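Beta2-bungarotoxin (Bungarus multicinctus, PDB 1BUN) hydrolyses phospholipids through its phospholipase A2 subunit, which is joined to a Kunitz-type subunit, and probably acts as a presynaptic neurotoxin. Local coordinates at residues T18-F23 with F35-C40. Numbering follows the deposited sequence.
Sequences TVVRAF and FRYGGC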
# COMPACT_ATOMS: atom_id res chain seq x y z
N THR B 18 -13.86 -28.73 6.47
CA THR B 18 -14.91 -28.84 5.47
C THR B 18 -14.37 -27.96 4.36
O THR B 18 -13.68 -26.97 4.65
CB THR B 18 -16.27 -28.28 5.93
OG1 THR B 18 -16.05 -27.10 6.69
CG2 THR B 18 -17.02 -29.29 6.79
N VAL B 19 -14.63 -28.35 3.12
CA VAL B 19 -14.14 -27.65 1.95
C VAL B 19 -14.81 -26.32 1.71
O VAL B 19 -15.99 -26.15 1.99
CB VAL B 19 -14.31 -28.54 0.73
CG1 VAL B 19 -14.01 -27.76 -0.55
CG2 VAL B 19 -13.38 -29.74 0.86
N VAL B 20 -14.02 -25.39 1.19
CA VAL B 20 -14.50 -24.05 0.87
C VAL B 20 -13.97 -23.67 -0.52
O VAL B 20 -13.01 -24.27 -1.03
CB VAL B 20 -14.03 -23.04 1.96
CG1 VAL B 20 -12.54 -22.76 1.82
CG2 VAL B 20 -14.85 -21.77 1.89
N ARG B 21 -14.64 -22.75 -1.18
CA ARG B 21 -14.20 -22.31 -2.50
C ARG B 21 -13.19 -21.16 -2.40
O ARG B 21 -13.46 -20.13 -1.76
CB ARG B 21 -15.40 -21.88 -3.33
CG ARG B 21 -16.50 -22.94 -3.36
CD ARG B 21 -17.81 -22.37 -2.83
NE ARG B 21 -17.67 -21.88 -1.46
CZ ARG B 21 -18.18 -22.50 -0.41
NH1 ARG B 21 -18.87 -23.63 -0.57
NH2 ARG B 21 -18.02 -21.99 0.80
N ALA B 22 -12.02 -21.36 -2.98
CA ALA B 22 -11.02 -20.33 -2.95
C ALA B 22 -10.36 -20.29 -4.34
O ALA B 22 -10.73 -21.05 -5.24
CB ALA B 22 -10.02 -20.61 -1.82
N PHE B 23 -9.47 -19.32 -4.56
CA PHE B 23 -8.80 -19.22 -5.84
C PHE B 23 -7.36 -19.32 -5.56
O PHE B 23 -6.91 -18.99 -4.45
CB PHE B 23 -9.09 -17.91 -6.54
CG PHE B 23 -10.54 -17.57 -6.62
CD1 PHE B 23 -11.26 -17.28 -5.48
CD2 PHE B 23 -11.19 -17.56 -7.82
CE1 PHE B 23 -12.60 -16.99 -5.55
CE2 PHE B 23 -12.51 -17.26 -7.89
CZ PHE B 23 -13.22 -16.97 -6.75
N PHE B 35 -10.94 -23.30 -6.99
CA PHE B 35 -10.63 -24.68 -6.61
C PHE B 35 -11.24 -25.03 -5.25
O PHE B 35 -11.74 -24.15 -4.53
CB PHE B 35 -9.12 -24.97 -6.64
CG PHE B 35 -8.37 -24.52 -5.42
CD1 PHE B 35 -8.32 -23.20 -5.05
CD2 PHE B 35 -7.65 -25.43 -4.67
CE1 PHE B 35 -7.57 -22.78 -3.94
CE2 PHE B 35 -6.90 -25.01 -3.56
CZ PHE B 35 -6.86 -23.70 -3.20
N ARG B 36 -11.26 -26.33 -4.92
CA ARG B 36 -11.82 -26.78 -3.65
C ARG B 36 -10.70 -26.74 -2.62
O ARG B 36 -9.82 -27.58 -2.63
CB ARG B 36 -12.37 -28.21 -3.79
CG ARG B 36 -13.59 -28.37 -4.72
CD ARG B 36 -14.15 -29.81 -4.71
NE ARG B 36 -15.34 -29.92 -3.85
CZ ARG B 36 -15.46 -30.74 -2.81
NH1 ARG B 36 -14.48 -31.57 -2.48
NH2 ARG B 36 -16.53 -30.67 -2.03
N TYR B 37 -10.69 -25.70 -1.79
CA TYR B 37 -9.65 -25.56 -0.75
C TYR B 37 -10.08 -26.30 0.53
O TYR B 37 -11.20 -26.08 1.04
CB TYR B 37 -9.42 -24.07 -0.42
CG TYR B 37 -8.36 -23.85 0.64
CD1 TYR B 37 -7.07 -24.33 0.46
CD2 TYR B 37 -8.66 -23.21 1.83
CE1 TYR B 37 -6.10 -24.20 1.43
CE2 TYR B 37 -7.69 -23.06 2.83
CZ TYR B 37 -6.42 -23.56 2.61
OH TYR B 37 -5.46 -23.50 3.58
N GLY B 38 -9.19 -27.12 1.08
CA GLY B 38 -9.51 -27.89 2.27
C GLY B 38 -9.00 -27.41 3.61
O GLY B 38 -9.14 -28.11 4.60
N GLY B 39 -8.38 -26.23 3.66
CA GLY B 39 -7.90 -25.72 4.94
C GLY B 39 -6.63 -26.28 5.59
O GLY B 39 -6.38 -26.04 6.77
N CYS B 40 -5.81 -26.99 4.82
CA CYS B 40 -4.57 -27.57 5.34
C CYS B 40 -3.39 -26.61 5.29
O CYS B 40 -2.31 -26.91 5.83
CB CYS B 40 -4.21 -28.81 4.54
SG CYS B 40 -5.52 -30.06 4.65
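V19 and R36 are brought together by chi1 of the valine and the bend at chi3 of the arginine: V19 turns CG1 anti to its backbone N (chi1 171°), and R36, after leaving along an extended chi2, bends so that its guanidinium swings back over the valine. V19 CG1 lies 4.0 Å above the R36 guanidinium plane, over its centre, and is 3.7 Å from R36 CB; the two side chains cross at about a right angle, and the apolar branch is set against the flat face of the cation. On the opposite face of the ribbon the aromatic residues take over. With CG of Y37 anti to the backbone N (chi1 -180°), V20 and Y37 run side by side, and V20 CG1 reaches the ring edge at Y37 CD2 (3.9 Å). A22 CB touches both aromatic residues, 3.8 Å from Y37 CB and 3.9 Å from F35 CE1.

Beneath these side chains, the backbone illustrates antiparallel pairing, although the two short strand segments are strongly twisted against each other. V20 with Y37 and A22 with F35 are hydrogen-bonded pairs, each joined by two N-H to C=O bonds; R21 with R36 between them is a non-hydrogen-bonded pair. V20 N to Y37 O measures 2.9 Å and is nearly straight at 168°, whereas Y37 N to V20 O is more bent. Y37 O also receives a CA-H...O contact from V19. Past Y37 the segment 35-40 continues through G38 and G39: G39 N sits 3.3 Å above the centre of the Y37 ring, and the positive phi of G39 suits glycine.

The arrangement is the open end of the Kunitz hairpin formed by strands 20-26 and 31-37. H46 stacks on the Y37 ring, Y24 meets F35 edge-to-face, and the C16-C40 disulfide ties the segment that follows strand 31-37 to the loop preceding strand 20-26.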